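Local coordinates for protein putative uronate isomerase (Thermotoga maritima, PDB 4NAR) that is of unproven function but may act as a lactate racemase, interconverting the two enantiomers of lactate or a related hydroxy acid, at residues Tyr279-Val282 and Trp283-Gly286; Gln319-Lys322 and Trp323-Ile327; Val349-His352 and Val353-Arg357. One frame throughout, in Å; residues are numbered along the deposited sequence.

Contact 1: residues Tyr279-Val282 and Trp283-Gly286; sequences YDEV and WTAG. With SO4 (sulfate ion), chain B.
Thr-284 packs against the ring of Tyr-279. Its CB lies 3.4 Å from CD1 of Tyr-279. The carbonyl O of Thr-284 sits 4.0 Å above the centre of one ring face. With chi1 at 50°, OG1 stands between the backbone N and the carbonyl carbon, turned back toward Glu-281. OG1 of Thr-284 donates to Glu-281 O at 3.3 Å, tilted 24° out of the carbonyl plane. It also receives a weak bond from the N of Asp-280. Ala-285 N reaches Glu-281 O more squarely, at 2.9 Å and in the carbonyl plane. Two donors thus grip one buried carbonyl. Val-282 takes Gly-286 N on its carbonyl O at 2.7 Å, and its side chain packs on Tyr-329. CB of Trp-283 lies 3.7 Å from CG of Glu-281, the two side chains running side by side. The Glu-281 carboxylate forms a salt bridge with Arg-313. The indole leads away to the sulfate, where Trp-283 NE1 donates to O4 at 3.0 Å. Thr-72, His-180 and Asn-348 also bind this ion. This is the first turn of a helix, with Glu-281 at the N-cap position, beside a pocket that binds sulfate in the crystal and may accept anions.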
ATOM      1  N   TYR A 279      -4.052  -9.955   4.705  1.00 30.94           N
ATOM      2  CA  TYR A 279      -2.851  -9.451   5.355  1.00 26.49           C
ATOM      3  C   TYR A 279      -2.046 -10.619   5.933  1.00 30.56           C
ATOM      4  O   TYR A 279      -2.422 -11.244   6.915  1.00 34.30           O
ATOM      5  CB  TYR A 279      -3.184  -8.391   6.399  1.00 22.11           C
ATOM      6  CG  TYR A 279      -3.843  -7.158   5.807  1.00 29.63           C
ATOM      7  CD1 TYR A 279      -3.489  -6.688   4.543  1.00 31.20           C
ATOM      8  CD2 TYR A 279      -4.828  -6.463   6.510  1.00 32.60           C
ATOM      9  CE1 TYR A 279      -4.093  -5.555   3.998  1.00 28.98           C
ATOM     10  CE2 TYR A 279      -5.438  -5.328   5.979  1.00 34.79           C
ATOM     11  CZ  TYR A 279      -5.069  -4.882   4.718  1.00 35.32           C
ATOM     12  OH  TYR A 279      -5.667  -3.760   4.182  1.00 34.09           O
ATOM     13  N   ASP A 280      -0.917 -10.879   5.290  1.00 38.39           N
ATOM     14  CA  ASP A 280      -0.188 -12.135   5.393  1.00 36.19           C
ATOM     15  C   ASP A 280       0.806 -12.150   6.559  1.00 28.96           C
ATOM     16  O   ASP A 280       1.285 -13.205   7.000  1.00 24.14           O
ATOM     17  CB  ASP A 280       0.596 -12.303   4.081  1.00 35.49           C
ATOM     18  CG  ASP A 280       0.352 -13.624   3.439  1.00 40.78           C
ATOM     19  OD1 ASP A 280      -0.479 -14.367   3.988  1.00 52.76           O
ATOM     20  OD2 ASP A 280       0.974 -13.932   2.394  1.00 47.14           O
ATOM     21  N   GLU A 281       1.138 -10.957   7.027  1.00 22.10           N
ATOM     22  CA  GLU A 281       2.290 -10.782   7.885  1.00 26.43           C
ATOM     23  C   GLU A 281       2.146  -9.417   8.512  1.00 23.84           C
ATOM     24  O   GLU A 281       1.283  -8.625   8.092  1.00 18.23           O
ATOM     25  CB  GLU A 281       3.563 -10.829   7.044  1.00 34.17           C
ATOM     26  CG  GLU A 281       3.621  -9.706   6.025  1.00 41.52           C
ATOM     27  CD  GLU A 281       4.418 -10.052   4.769  1.00 52.61           C
ATOM     28  OE1 GLU A 281       4.861 -11.216   4.629  1.00 52.23           O
ATOM     29  OE2 GLU A 281       4.589  -9.150   3.910  1.00 64.08           O
ATOM     30  N   VAL A 282       2.981  -9.138   9.511  1.00 22.53           N
ATOM     31  CA  VAL A 282       2.874  -7.887  10.267  1.00 21.95           C
ATOM     32  C   VAL A 282       3.024  -6.648   9.366  1.00 26.18           C
ATOM     33  O   VAL A 282       2.338  -5.630   9.567  1.00 29.76           O
ATOM     34  CB  VAL A 282       3.876  -7.852  11.431  1.00 23.49           C
ATOM     35  CG1 VAL A 282       3.724  -6.568  12.223  1.00 19.70           C
ATOM     36  CG2 VAL A 282       3.657  -9.075  12.343  1.00 27.94           C
ATOM     37  N   TRP A 283       3.891  -6.761   8.359  1.00 22.67           N
ATOM     38  CA  TRP A 283       4.104  -5.695   7.383  1.00 23.04           C
ATOM     39  C   TRP A 283       2.787  -5.113   6.881  1.00 14.81           C
ATOM     40  O   TRP A 283       2.650  -3.899   6.797  1.00 23.65           O
ATOM     41  CB  TRP A 283       4.910  -6.205   6.188  1.00 22.80           C
ATOM     42  CG  TRP A 283       5.556  -5.112   5.359  1.00 23.08           C
ATOM     43  CD1 TRP A 283       5.153  -4.647   4.130  1.00 22.94           C
ATOM     44  CD2 TRP A 283       6.740  -4.376   5.695  1.00 19.71           C
ATOM     45  NE1 TRP A 283       6.019  -3.667   3.687  1.00 16.93           N
ATOM     46  CE2 TRP A 283       7.000  -3.482   4.628  1.00 20.92           C
ATOM     47  CE3 TRP A 283       7.617  -4.397   6.791  1.00 14.95           C
ATOM     48  CZ2 TRP A 283       8.103  -2.603   4.634  1.00 25.61           C
ATOM     49  CZ3 TRP A 283       8.709  -3.535   6.794  1.00 14.76           C
ATOM     50  CH2 TRP A 283       8.936  -2.640   5.727  1.00 22.47           C
ATOM     51  N   THR A 284       1.816  -5.961   6.551  1.00 13.76           N
ATOM     52  CA  THR A 284       0.514  -5.435   6.160  1.00 15.18           C
ATOM     53  C   THR A 284      -0.492  -5.347   7.314  1.00 26.26           C
ATOM     54  O   THR A 284      -1.328  -4.428   7.338  1.00 26.76           O
ATOM     55  CB  THR A 284      -0.105  -6.212   5.004  1.00 19.74           C
ATOM     56  OG1 THR A 284      -0.067  -7.620   5.298  1.00 31.49           O
ATOM     57  CG2 THR A 284       0.647  -5.919   3.718  1.00 23.11           C
ATOM     58  N   ALA A 285      -0.423  -6.279   8.266  1.00 19.41           N
ATOM     59  CA  ALA A 285      -1.387  -6.253   9.366  1.00 18.56           C
ATOM     60  C   ALA A 285      -1.189  -5.013  10.249  1.00 24.53           C
ATOM     61  O   ALA A 285      -2.104  -4.618  10.997  1.00 19.93           O
ATOM     62  CB  ALA A 285      -1.322  -7.511  10.182  1.00 19.38           C
ATOM     63  N   GLY A 286      -0.009  -4.396  10.135  1.00 25.08           N
ATOM     64  CA  GLY A 286       0.286  -3.138  10.812  1.00 26.49           C
ATOM     65  C   GLY A 286      -0.691  -2.009  10.472  1.00 21.40           C
ATOM     66  O   GLY A 286      -0.812  -1.045  11.244  1.00 23.40           O
TER
HETATM   67  S   SO4 B 501       6.230  -1.578   0.471  1.00 31.62           S
HETATM   68  O1  SO4 B 501       6.238  -0.166   0.049  1.00 33.24           O
HETATM   69  O2  SO4 B 501       5.892  -2.424  -0.685  1.00 33.74           O
HETATM   70  O3  SO4 B 501       7.553  -1.929   1.007  1.00 28.25           O
HETATM   71  O4  SO4 B 501       5.217  -1.767   1.531  1.00 36.75           O

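Contact 2: residues Gln319-Lys322 and Trp323-Ile327; sequences QMDK and WIREI
Gln-319 lies over one face of the Trp-323 indole, one helical turn further on. Its side chain can be followed outward. CB leads to CG, which is anti to the backbone N (chi1 173°). CG of Gln-319 rests 3.4 Å from the centroid of the six-membered ring of Trp-323, in a CH-pi contact. A bend at chi2 then lays the amide nearly flat on the indole, the planes 16° apart. CD lies over CZ2; OE1 of Gln-319 passes beyond the rim, 3.4 Å from CZ2 of Trp-323. NE2 ends nearest NE1 of the indole. Met-320, a selenomethionine, adds its CG 3.7 Å from CE3 of Trp-323. Replacing Trp-323 by an alanine is likely to take away the flat surface against the Gln-319 amide and let it turn. Further along, OD2 of Asp-321 takes both NE (2.7 Å) and NH2 (2.6 Å) of Arg-325 in a salt bridge. NH2 comes nearly along the C-O axis, NE from above the carboxylate plane. The other oxygen, OD1, accepts from the backbone N of Phe-314 and His-315. These four donors probably stabilise the negative charge, and the bonds to both oxygens probably limit rotation of the carboxylate.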
ATOM      1  N   GLN A 319      15.461 -11.562   4.756  1.00 32.57           N
ATOM      2  CA  GLN A 319      16.378 -10.518   5.155  1.00 33.71           C
ATOM      3  C   GLN A 319      15.638  -9.398   5.884  1.00 27.47           C
ATOM      4  O   GLN A 319      16.030  -9.017   6.991  1.00 24.64           O
ATOM      5  CB  GLN A 319      17.126  -9.985   3.938  1.00 41.00           C
ATOM      6  CG  GLN A 319      17.979  -8.770   4.234  1.00 51.44           C
ATOM      7  CD  GLN A 319      19.443  -9.120   4.434  1.00 60.47           C
ATOM      8  OE1 GLN A 319      20.298  -8.781   3.594  1.00 57.99           O
ATOM      9  NE2 GLN A 319      19.749  -9.792   5.555  1.00 61.11           N
HETATM   10  N   MSE A 320      14.563  -8.887   5.283  1.00 23.40           N
HETATM   11  CA  MSE A 320      13.770  -7.827   5.925  1.00 28.05           C
HETATM   12  C   MSE A 320      13.127  -8.269   7.245  1.00 23.63           C
HETATM   13  O   MSE A 320      13.072  -7.492   8.205  1.00 19.93           O
HETATM   14  CB  MSE A 320      12.738  -7.218   4.966  1.00 30.88           C
HETATM   15  CG  MSE A 320      13.270  -5.963   4.257  1.00 36.22           C
HETATM   16 SE   MSE A 320      12.315  -5.473   2.636  0.21 32.73          SE
HETATM   17  CE  MSE A 320      10.951  -4.370   3.450  1.00 45.83           C
ATOM     18  N   ASP A 321      12.674  -9.520   7.284  1.00 16.34           N
ATOM     19  CA  ASP A 321      12.186 -10.158   8.504  1.00 19.38           C
ATOM     20  C   ASP A 321      13.263 -10.166   9.619  1.00 28.29           C
ATOM     21  O   ASP A 321      12.979  -9.810  10.777  1.00 26.09           O
ATOM     22  CB  ASP A 321      11.709 -11.584   8.187  1.00 22.19           C
ATOM     23  CG  ASP A 321      11.058 -12.263   9.383  1.00 34.11           C
ATOM     24  OD1 ASP A 321       9.814 -12.178   9.513  1.00 37.42           O
ATOM     25  OD2 ASP A 321      11.791 -12.877  10.195  1.00 41.58           O
ATOM     26  N   LYS A 322      14.492 -10.553   9.256  1.00 31.12           N
ATOM     27  CA  LYS A 322      15.653 -10.480  10.158  1.00 32.61           C
ATOM     28  C   LYS A 322      15.850  -9.047  10.647  1.00 30.62           C
ATOM     29  O   LYS A 322      16.073  -8.794  11.835  1.00 34.10           O
ATOM     30  CB  LYS A 322      16.918 -10.938   9.428  1.00 33.15           C
ATOM     31  CG  LYS A 322      17.847 -11.852  10.217  1.00 45.25           C
ATOM     32  CD  LYS A 322      18.818 -12.576   9.265  1.00 57.81           C
ATOM     33  CE  LYS A 322      18.058 -13.495   8.273  1.00 83.36           C
ATOM     34  NZ  LYS A 322      18.661 -13.551   6.883  1.00 74.87           N
ATOM     35  N   TRP A 323      15.745  -8.105   9.720  1.00 25.16           N
ATOM     36  CA  TRP A 323      15.967  -6.706  10.053  1.00 27.11           C
ATOM     37  C   TRP A 323      14.933  -6.177  11.035  1.00 26.27           C
ATOM     38  O   TRP A 323      15.290  -5.506  12.008  1.00 25.31           O
ATOM     39  CB  TRP A 323      15.999  -5.860   8.790  1.00 22.82           C
ATOM     40  CG  TRP A 323      17.280  -6.015   8.041  1.00 24.61           C
ATOM     41  CD1 TRP A 323      18.480  -6.458   8.541  1.00 20.07           C
ATOM     42  CD2 TRP A 323      17.504  -5.723   6.651  1.00 21.86           C
ATOM     43  NE1 TRP A 323      19.436  -6.456   7.546  1.00 20.58           N
ATOM     44  CE2 TRP A 323      18.865  -6.008   6.377  1.00 26.86           C
ATOM     45  CE3 TRP A 323      16.691  -5.247   5.615  1.00 17.30           C
ATOM     46  CZ2 TRP A 323      19.430  -5.827   5.096  1.00 24.68           C
ATOM     47  CZ3 TRP A 323      17.251  -5.069   4.342  1.00 22.23           C
ATOM     48  CH2 TRP A 323      18.611  -5.359   4.098  1.00 18.61           C
ATOM     49  N   ILE A 324      13.663  -6.482  10.781  1.00 19.37           N
ATOM     50  CA  ILE A 324      12.592  -6.093  11.694  1.00 23.79           C
ATOM     51  C   ILE A 324      12.843  -6.588  13.120  1.00 27.54           C
ATOM     52  O   ILE A 324      12.726  -5.811  14.079  1.00 29.75           O
ATOM     53  CB  ILE A 324      11.219  -6.596  11.212  1.00 20.15           C
ATOM     54  CG1 ILE A 324      10.800  -5.840   9.942  1.00 23.49           C
ATOM     55  CG2 ILE A 324      10.184  -6.427  12.321  1.00 16.76           C
ATOM     56  CD1 ILE A 324       9.803  -6.579   9.089  1.00 21.10           C
ATOM     57  N   ARG A 325      13.195  -7.869  13.252  1.00 22.33           N
ATOM     58  CA  ARG A 325      13.495  -8.476  14.550  1.00 22.59           C
ATOM     59  C   ARG A 325      14.755  -7.896  15.218  1.00 26.25           C
ATOM     60  O   ARG A 325      14.819  -7.819  16.445  1.00 30.32           O
ATOM     61  CB  ARG A 325      13.615 -10.000  14.421  1.00 17.09           C
ATOM     62  CG  ARG A 325      12.281 -10.726  14.242  1.00 47.08           C
ATOM     63  CD  ARG A 325      12.447 -12.258  14.133  1.00 46.43           C
ATOM     64  NE  ARG A 325      12.749 -12.693  12.765  1.00 56.83           N
ATOM     65  CZ  ARG A 325      13.918 -13.202  12.358  1.00 56.76           C
ATOM     66  NH1 ARG A 325      14.919 -13.354  13.218  1.00 51.82           N
ATOM     67  NH2 ARG A 325      14.081 -13.569  11.086  1.00 54.73           N
ATOM     68  N   GLU A 326      15.751  -7.498  14.423  1.00 27.55           N
ATOM     69  CA  GLU A 326      16.945  -6.844  14.969  1.00 28.31           C
ATOM     70  C   GLU A 326      16.603  -5.542  15.703  1.00 28.69           C
ATOM     71  O   GLU A 326      16.913  -5.377  16.891  1.00 29.38           O
ATOM     72  CB  GLU A 326      17.962  -6.544  13.863  1.00 28.87           C
ATOM     73  CG  GLU A 326      19.176  -7.471  13.849  1.00 46.86           C
ATOM     74  CD  GLU A 326      19.672  -7.791  12.431  1.00 56.32           C
ATOM     75  OE1 GLU A 326      19.725  -6.859  11.581  1.00 53.62           O
ATOM     76  OE2 GLU A 326      20.003  -8.979  12.169  1.00 56.99           O
ATOM     77  N   ILE A 327      15.974  -4.613  14.993  1.00 21.14           N
ATOM     78  CA  ILE A 327      15.688  -3.313  15.577  1.00 23.92           C
ATOM     79  C   ILE A 327      14.465  -3.341  16.521  1.00 30.76           C
ATOM     80  O   ILE A 327      14.443  -2.640  17.535  1.00 28.77           O
ATOM     81  CB  ILE A 327      15.542  -2.216  14.478  1.00 23.86           C
ATOM     82  CG1 ILE A 327      15.619  -0.812  15.091  1.00 17.71           C
ATOM     83  CG2 ILE A 327      14.266  -2.419  13.621  1.00 15.85           C
ATOM     84  CD1 ILE A 327      15.297   0.283  14.099  1.00 22.47           C
TER

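Contact 3: residues Val349-His352 and Val353-Arg357; sequences VAAH and VINVR
Val-353 opens the second half of this helical segment by returning its N to Val-349 O at 3.0 Å, nearly straight at 172°. Its CB rests on that same carbonyl oxygen, and its side chain continues to Ile-327 and Tyr-329. Ile-354 comes next. Its N makes a weak bond to Ala-350 O, 3.4 Å long. CG1 of Ile-354, anti to the carbonyl carbon (chi1 -58°), folds back to lie 3.4 Å from Ala-350 O. Beyond this the side chain touches Val-335 of helix 332-341 and Val-184 of helix 173-186. Asn-355 bonds through its N to Ala-351 O at 2.9 Å. Its amide also turns back over the preceding turn. ND2 of Asn-355 is 3.1 Å from Ala-351 O, but the angle is too poor for a hydrogen bond. Val-356 closes the set. N of Val-356 donates to His-352 O at 2.9 Å, almost on the carbonyl axis. CG2 of Val-356 lies 3.5 Å from CE1 of His-352, and the two side chains run alongside each other in the same direction. The far nitrogen of the imidazole, NE2, is hydrogen-bonded to Tyr-329 OH, and Trp-283 stacks on the ring. The valine methyl and these two aromatic neighbours probably limit how the imidazole can turn. The pattern is the i to i+4 bonding of a buried alpha-helix, packed among helices 173-186, 318-327 and 332-341.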
ATOM      1  N   VAL A 349      12.314  -0.641   6.561  1.00 18.08           N
ATOM      2  CA  VAL A 349      12.133  -1.297   7.859  1.00 22.84           C
ATOM      3  C   VAL A 349      12.102  -0.288   9.024  1.00 24.79           C
ATOM      4  O   VAL A 349      11.247  -0.381   9.922  1.00 19.32           O
ATOM      5  CB  VAL A 349      13.252  -2.329   8.122  1.00 21.39           C
ATOM      6  CG1 VAL A 349      13.152  -2.896   9.549  1.00 17.86           C
ATOM      7  CG2 VAL A 349      13.210  -3.440   7.076  1.00 13.46           C
ATOM      8  N   ALA A 350      13.030   0.670   9.008  1.00 18.54           N
ATOM      9  CA  ALA A 350      13.059   1.691  10.051  1.00 27.37           C
ATOM     10  C   ALA A 350      11.730   2.445  10.094  1.00 27.28           C
ATOM     11  O   ALA A 350      11.140   2.637  11.170  1.00 23.36           O
ATOM     12  CB  ALA A 350      14.229   2.669   9.835  1.00 27.65           C
ATOM     13  N   ALA A 351      11.254   2.869   8.926  1.00 21.03           N
ATOM     14  CA  ALA A 351       9.990   3.605   8.865  1.00 21.40           C
ATOM     15  C   ALA A 351       8.819   2.726   9.345  1.00 19.45           C
ATOM     16  O   ALA A 351       7.937   3.188  10.086  1.00 17.59           O
ATOM     17  CB  ALA A 351       9.743   4.148   7.437  1.00 12.81           C
ATOM     18  N   HIS A 352       8.826   1.460   8.927  1.00 15.83           N
ATOM     19  CA  HIS A 352       7.755   0.517   9.264  1.00 22.49           C
ATOM     20  C   HIS A 352       7.555   0.383  10.778  1.00 19.96           C
ATOM     21  O   HIS A 352       6.439   0.488  11.306  1.00 18.10           O
ATOM     22  CB  HIS A 352       8.090  -0.858   8.694  1.00 21.99           C
ATOM     23  CG  HIS A 352       7.364  -1.988   9.371  1.00 23.36           C
ATOM     24  ND1 HIS A 352       6.025  -2.237   9.181  1.00 23.32           N
ATOM     25  CD2 HIS A 352       7.816  -2.947  10.220  1.00 20.04           C
ATOM     26  CE1 HIS A 352       5.671  -3.305   9.891  1.00 12.42           C
ATOM     27  NE2 HIS A 352       6.734  -3.744  10.530  1.00 25.11           N
ATOM     28  N   VAL A 353       8.668   0.137  11.454  1.00 19.62           N
ATOM     29  CA  VAL A 353       8.718  -0.020  12.899  1.00 25.45           C
ATOM     30  C   VAL A 353       8.133   1.209  13.649  1.00 20.77           C
ATOM     31  O   VAL A 353       7.300   1.065  14.535  1.00 21.77           O
ATOM     32  CB  VAL A 353      10.181  -0.385  13.296  1.00 28.08           C
ATOM     33  CG1 VAL A 353      10.650   0.382  14.506  1.00 34.77           C
ATOM     34  CG2 VAL A 353      10.325  -1.907  13.435  1.00 16.73           C
ATOM     35  N   ILE A 354       8.538   2.414  13.272  1.00 20.04           N
ATOM     36  CA  ILE A 354       7.966   3.620  13.857  1.00 20.03           C
ATOM     37  C   ILE A 354       6.477   3.698  13.544  1.00 22.60           C
ATOM     38  O   ILE A 354       5.657   4.010  14.419  1.00 22.78           O
ATOM     39  CB  ILE A 354       8.624   4.882  13.287  1.00 19.88           C
ATOM     40  CG1 ILE A 354      10.139   4.867  13.537  1.00 17.82           C
ATOM     41  CG2 ILE A 354       7.965   6.146  13.878  1.00 17.89           C
ATOM     42  CD1 ILE A 354      10.920   5.952  12.761  1.00 15.28           C
ATOM     43  N   ASN A 355       6.138   3.430  12.285  1.00 18.26           N
ATOM     44  CA  ASN A 355       4.754   3.443  11.841  1.00 19.08           C
ATOM     45  C   ASN A 355       3.840   2.568  12.713  1.00 21.64           C
ATOM     46  O   ASN A 355       2.762   3.005  13.155  1.00 17.06           O
ATOM     47  CB  ASN A 355       4.685   3.023  10.373  1.00 21.44           C
ATOM     48  CG  ASN A 355       5.040   4.166   9.422  1.00 23.31           C
ATOM     49  OD1 ASN A 355       4.883   5.353   9.769  1.00 25.67           O
ATOM     50  ND2 ASN A 355       5.500   3.816   8.211  1.00 14.64           N
ATOM     51  N   VAL A 356       4.280   1.338  12.965  1.00 22.14           N
ATOM     52  CA  VAL A 356       3.532   0.435  13.825  1.00 19.64           C
ATOM     53  C   VAL A 356       3.491   0.908  15.291  1.00 24.66           C
ATOM     54  O   VAL A 356       2.403   0.977  15.897  1.00 22.37           O
ATOM     55  CB  VAL A 356       4.086  -0.997  13.780  1.00 25.35           C
ATOM     56  CG1 VAL A 356       3.377  -1.871  14.833  1.00 20.12           C
ATOM     57  CG2 VAL A 356       3.944  -1.598  12.373  1.00 23.94           C
ATOM     58  N   ARG A 357       4.654   1.252  15.850  1.00 16.74           N
ATOM     59  CA  ARG A 357       4.740   1.520  17.288  1.00 24.52           C
ATOM     60  C   ARG A 357       4.004   2.799  17.709  1.00 23.62           C
ATOM     61  O   ARG A 357       3.430   2.869  18.809  1.00 24.40           O
ATOM     62  CB  ARG A 357       6.191   1.542  17.791  1.00 15.68           C
ATOM     63  CG  ARG A 357       6.268   1.411  19.303  1.00 16.43           C
ATOM     64  CD  ARG A 357       5.707   0.048  19.750  1.00 16.44           C
ATOM     65  NE  ARG A 357       5.484  -0.082  21.199  1.00 23.55           N
ATOM     66  CZ  ARG A 357       4.429   0.418  21.853  1.00 29.32           C
ATOM     67  NH1 ARG A 357       3.487   1.117  21.206  1.00 26.56           N
ATOM     68  NH2 ARG A 357       4.310   0.227  23.166  1.00 22.10           N
TER

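Contacts 1 and 3 are buried, whereas contact 2 has one buried flank and one solvent-facing flank. Contact 1 is the first turn of a helix, and contacts 2 and 3 are each internal to one helix. Trp-283 joins all three: its CH2 is 3.5 Å from Met-320 CE of contact 2, and its CZ3 is 3.3 Å from His-352 CG of contact 3. Contacts 2 and 3 meet directly through aliphatic carbons, with Val-349 against Met-320 and Ile-324, and Val-353 against Ile-327. Chemistry follows place. The exposed side of 319-327 carries the charged pair and the amide on indole, 349-357 is mostly apolar, with backbone bonds and an imidazole against a valine methyl, and 279-286 combines a gripped carbonyl with a bound sulfate.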